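Local coordinates for Iron(3+)-hydroxamate-binding protein FhuD (Bacillus subtilis subsp. subtilis, PDB 3G9Q) that binds iron(3+)-hydroxamate complexes such as ferrichrome and hands them to the membrane-bound permease of an ABC transporter for iron import, at residues S197-L200 with E201-P204; L183-K187 with A188-G192. All blocks are in the same frame, centred on the assembly; numbering follows the deposited sequence.

Overall arrangement
Local contacts between neighbouring residues are illustrated twice, in series, in one lobe of this binding protein: a helix running out into a loop, and a turn leaving an edge strand. Contact 2 (183-192) follows helix 182-189 into the loop after it; contact 1 (197-204) then carries strand 195-198 round a turn into helix 203-206. Their centres lie about 14 Å apart and their nearest atoms about 5 Å apart, yet contact 1 is built from parts of strand 195-198 and helix 203-206, against which side chains of contact 2 pack. Contact 1 is partly buried, with aliphatic side chains beneath a polar turn. Contact 2 lies at the surface, where carbonyl grips and a salt bridge dominate.

Contact 1: S197-L200 with E201-P204; sequences SISL and EKLP
Ile-198, Leu-200 and Leu-203 form the apolar side of a sharp reversal, and their methyl groups do the touching. The CD1 of Ile-198 lies 3.9 Å from CD1 of Leu-203, while the other branch of Leu-203, CD2, meets CD1 of Leu-200 at 3.7 Å as these two side chains cross obliquely. Leu-203 is thus shared, one methyl to each partner. Ile-198 CD1 also reaches under the backbone of the turn, 3.6 Å from the carbonyl carbon of Lys-202. Ile-230 of helix 229-232 closes over both leucines, and Val-160 of strand 157-161 packs on Ile-198.

The other side of the turn is polar and open to solvent. Here OG of Ser-199 sits between its own backbone N and carbonyl carbon (chi1 64°), where NZ of Lys-202 donates to it over 3.2 Å. The lysine arrives there by folding back, bent at chi3 and chi4. Glu-201, exposed and bent at chi2, brings its carboxylate back beside the turn, OE2 of Glu-201 lying 3.8 Å from N of Leu-200.

Between the two sides runs the backbone bond from Lys-202 N to Ser-199 O, 3.2 Å long and not straight (135° at the hydrogen), with the donor well above the carbonyl plane. It closes a type I beta turn, here linking edge strand 195-198 of a mixed sheet to short helix 203-206 in the alpha-beta fold of an iron-siderophore-binding protein.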
loop_
_atom_site.group_PDB
_atom_site.type_symbol
_atom_site.label_atom_id
_atom_site.label_comp_id
_atom_site.label_asym_id
_atom_site.label_seq_id
_atom_site.Cartn_x
_atom_site.Cartn_y
_atom_site.Cartn_z
ATOM N N SER A 197 -7.181 2.134 -17.857
ATOM C CA SER A 197 -7.390 0.763 -18.296
ATOM C C SER A 197 -7.171 0.783 -19.799
ATOM O O SER A 197 -7.829 1.538 -20.513
ATOM C CB SER A 197 -8.808 0.295 -17.973
ATOM O OG SER A 197 -8.950 -1.072 -18.334
ATOM N N ILE A 198 -6.231 -0.029 -20.273
ATOM C CA ILE A 198 -5.920 -0.081 -21.695
ATOM C C ILE A 198 -6.089 -1.478 -22.277
ATOM O O ILE A 198 -6.311 -2.448 -21.549
ATOM C CB ILE A 198 -4.466 0.405 -21.985
ATOM C CG1 ILE A 198 -3.445 -0.715 -21.722
ATOM C CG2 ILE A 198 -4.154 1.622 -21.149
ATOM C CD1 ILE A 198 -2.055 -0.472 -22.307
ATOM N N SER A 199 -5.994 -1.563 -23.600
ATOM C CA SER A 199 -6.110 -2.835 -24.306
ATOM C C SER A 199 -4.708 -3.437 -24.442
ATOM O O SER A 199 -3.706 -2.725 -24.331
ATOM C CB SER A 199 -6.709 -2.610 -25.693
ATOM O OG SER A 199 -5.843 -1.820 -26.488
ATOM N N LEU A 200 -4.647 -4.743 -24.691
ATOM C CA LEU A 200 -3.380 -5.458 -24.849
ATOM C C LEU A 200 -2.593 -4.954 -26.050
ATOM O O LEU A 200 -1.403 -5.243 -26.195
ATOM C CB LEU A 200 -3.638 -6.954 -25.024
ATOM C CG LEU A 200 -2.403 -7.846 -25.102
ATOM C CD1 LEU A 200 -1.584 -7.687 -23.837
ATOM C CD2 LEU A 200 -2.824 -9.290 -25.278
ATOM N N GLU A 201 -3.269 -4.206 -26.914
ATOM C CA GLU A 201 -2.649 -3.663 -28.115
ATOM C C GLU A 201 -1.795 -2.435 -27.836
ATOM O O GLU A 201 -0.742 -2.246 -28.446
ATOM C CB GLU A 201 -3.728 -3.300 -29.145
ATOM C CG GLU A 201 -4.113 -4.448 -30.085
ATOM C CD GLU A 201 -4.977 -5.513 -29.421
ATOM O OE1 GLU A 201 -5.067 -6.640 -29.979
ATOM O OE2 GLU A 201 -5.574 -5.215 -28.355
ATOM N N LYS A 202 -2.263 -1.601 -26.916
ATOM C CA LYS A 202 -1.561 -0.377 -26.572
ATOM C C LYS A 202 -0.491 -0.561 -25.500
ATOM O O LYS A 202 0.093 0.410 -25.011
ATOM C CB LYS A 202 -2.569 0.678 -26.130
ATOM C CG LYS A 202 -3.210 1.407 -27.286
ATOM C CD LYS A 202 -4.216 2.434 -26.798
ATOM C CE LYS A 202 -5.534 1.776 -26.392
ATOM N NZ LYS A 202 -6.214 1.142 -27.575
ATOM N N LEU A 203 -0.235 -1.818 -25.149
ATOM C CA LEU A 203 0.759 -2.148 -24.144
ATOM C C LEU A 203 2.147 -1.616 -24.525
ATOM O O LEU A 203 2.799 -0.954 -23.722
ATOM C CB LEU A 203 0.797 -3.661 -23.933
ATOM C CG LEU A 203 1.221 -4.120 -22.543
ATOM C CD1 LEU A 203 0.254 -3.553 -21.524
ATOM C CD2 LEU A 203 1.234 -5.638 -22.474
ATOM N N PRO A 204 2.618 -1.887 -25.750
ATOM C CA PRO A 204 3.939 -1.391 -26.149
ATOM C C PRO A 204 4.018 0.131 -26.146
ATOM O O PRO A 204 5.101 0.696 -26.223
ATOM C CB PRO A 204 4.111 -1.943 -27.560
ATOM C CG PRO A 204 3.296 -3.193 -27.533
ATOM C CD PRO A 204 2.063 -2.757 -26.796
#

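Contact 2: L183-K187 with A188-G192; sequences LTKEK and AIDQG
The carbonyl oxygen of Lys-185 is gripped by two consecutive backbone N-H groups where the helix loses its regular turn. Asp-190 N donates to Lys-185 O over 2.8 Å, with the donor nearly in line with the C=O bond; the bond from Ile-189 N to the same oxygen, 3.1 Å, is weak. Accepting from five residues ahead, this carbonyl belongs to a wider, pi-type turn. One residue earlier in the helix, Ala-188 N keeps the alpha-helical bond, four residues back, to Thr-184 O at 2.7 Å. Lys-187 O again reaches five residues on and accepts from Gly-192 N at 3.1 Å.

The side chains of Lys-185 and Asp-190 span the wide turn on its exposed flank. With CG anti to the backbone N (chi1 -177°), the lysine runs out extended and bends only at chi4. The salt bridge from NZ of Lys-185 to OD1 of Asp-190 is 2.7 Å long and uses the syn lone pair of OD1, on the side of OD2. Along another flank, the side chains of Lys-187 and Gln-191 run alongside each other in the same direction, CD of Lys-187 4.0 Å from NE2 of Gln-191.

On the buried flank CG2 of Thr-184 faces CB of Ala-188, while OG1 of Thr-184 is hydrogen-bonded to OG1 of Thr-181. Lys-187 and Ala-188 rest on Thr-196 of strand 195-198, and Leu-183, Thr-184 and Lys-187 meet Phe-206 of helix 203-206, so helix 182-189 packs against both elements that follow it in the chain.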
loop_
_atom_site.group_PDB
_atom_site.type_symbol
_atom_site.label_atom_id
_atom_site.label_comp_id
_atom_site.label_asym_id
_atom_site.label_seq_id
_atom_site.Cartn_x
_atom_site.Cartn_y
_atom_site.Cartn_z
ATOM N N LEU A 183 3.371 8.936 -22.374
ATOM C CA LEU A 183 1.993 8.502 -22.429
ATOM C C LEU A 183 1.471 8.088 -21.062
ATOM O O LEU A 183 0.288 8.266 -20.767
ATOM C CB LEU A 183 1.865 7.336 -23.397
ATOM C CG LEU A 183 0.468 7.087 -23.944
ATOM C CD1 LEU A 183 0.029 8.285 -24.765
ATOM C CD2 LEU A 183 0.493 5.845 -24.794
ATOM N N THR A 184 2.334 7.535 -20.217
ATOM C CA THR A 184 1.869 7.129 -18.900
ATOM C C THR A 184 1.630 8.359 -18.031
ATOM O O THR A 184 0.646 8.418 -17.307
ATOM C CB THR A 184 2.856 6.175 -18.194
ATOM O OG1 THR A 184 3.063 5.003 -18.992
ATOM C CG2 THR A 184 2.285 5.741 -16.850
ATOM N N LYS A 185 2.520 9.343 -18.106
ATOM C CA LYS A 185 2.349 10.573 -17.334
ATOM C C LYS A 185 1.098 11.279 -17.851
ATOM O O LYS A 185 0.242 11.714 -17.078
ATOM C CB LYS A 185 3.561 11.486 -17.520
ATOM C CG LYS A 185 3.542 12.767 -16.711
ATOM C CD LYS A 185 4.881 13.472 -16.873
ATOM C CE LYS A 185 5.146 14.534 -15.804
ATOM N NZ LYS A 185 4.257 15.742 -15.858
ATOM N N GLU A 186 1.003 11.368 -19.174
ATOM C CA GLU A 186 -0.123 12.001 -19.848
ATOM C C GLU A 186 -1.460 11.366 -19.482
ATOM O O GLU A 186 -2.448 12.066 -19.313
ATOM C CB GLU A 186 0.070 11.917 -21.370
ATOM C CG GLU A 186 -0.996 12.638 -22.214
ATOM C CD GLU A 186 -0.800 12.425 -23.719
ATOM O OE1 GLU A 186 0.339 12.628 -24.204
ATOM O OE2 GLU A 186 -1.778 12.060 -24.422
ATOM N N LYS A 187 -1.493 10.047 -19.340
ATOM C CA LYS A 187 -2.748 9.389 -19.046
ATOM C C LYS A 187 -3.009 9.006 -17.604
ATOM O O LYS A 187 -4.059 9.336 -17.053
ATOM C CB LYS A 187 -2.898 8.154 -19.932
ATOM C CG LYS A 187 -2.943 8.456 -21.432
ATOM C CD LYS A 187 -4.071 9.412 -21.788
ATOM C CE LYS A 187 -4.353 9.400 -23.282
ATOM N NZ LYS A 187 -4.890 8.085 -23.735
ATOM N N ALA A 188 -2.066 8.312 -16.986
ATOM C CA ALA A 188 -2.258 7.871 -15.615
ATOM C C ALA A 188 -1.863 8.888 -14.547
ATOM O O ALA A 188 -2.095 8.648 -13.367
ATOM C CB ALA A 188 -1.520 6.566 -15.389
ATOM N N ILE A 189 -1.273 10.014 -14.935
ATOM C CA ILE A 189 -0.897 11.006 -13.935
ATOM C C ILE A 189 -1.544 12.367 -14.155
ATOM O O ILE A 189 -2.563 12.683 -13.540
ATOM C CB ILE A 189 0.638 11.192 -13.850
ATOM C CG1 ILE A 189 1.302 9.901 -13.374
ATOM C CG2 ILE A 189 0.978 12.290 -12.857
ATOM C CD1 ILE A 189 2.806 9.813 -13.639
ATOM N N ASP A 190 -0.956 13.166 -15.038
ATOM C CA ASP A 190 -1.439 14.519 -15.353
ATOM C C ASP A 190 -2.878 14.612 -15.865
ATOM O O ASP A 190 -3.301 15.670 -16.329
ATOM C CB ASP A 190 -0.523 15.146 -16.405
ATOM C CG ASP A 190 0.931 15.102 -16.005
ATOM O OD1 ASP A 190 1.795 15.282 -16.899
ATOM O OD2 ASP A 190 1.197 14.894 -14.795
ATOM N N GLN A 191 -3.634 13.527 -15.773
ATOM C CA GLN A 191 -4.984 13.567 -16.285
ATOM C C GLN A 191 -6.000 12.732 -15.522
ATOM O O GLN A 191 -6.753 13.260 -14.708
ATOM C CB GLN A 191 -4.959 13.152 -17.753
ATOM C CG GLN A 191 -6.272 13.225 -18.484
ATOM C CD GLN A 191 -6.128 12.784 -19.925
ATOM O OE1 GLN A 191 -5.312 13.325 -20.676
ATOM N NE2 GLN A 191 -6.919 11.792 -20.319
ATOM N N GLY A 192 -6.007 11.427 -15.773
ATOM C CA GLY A 192 -6.974 10.540 -15.140
ATOM C C GLY A 192 -7.217 10.579 -13.638
ATOM O O GLY A 192 -6.754 11.473 -12.927
#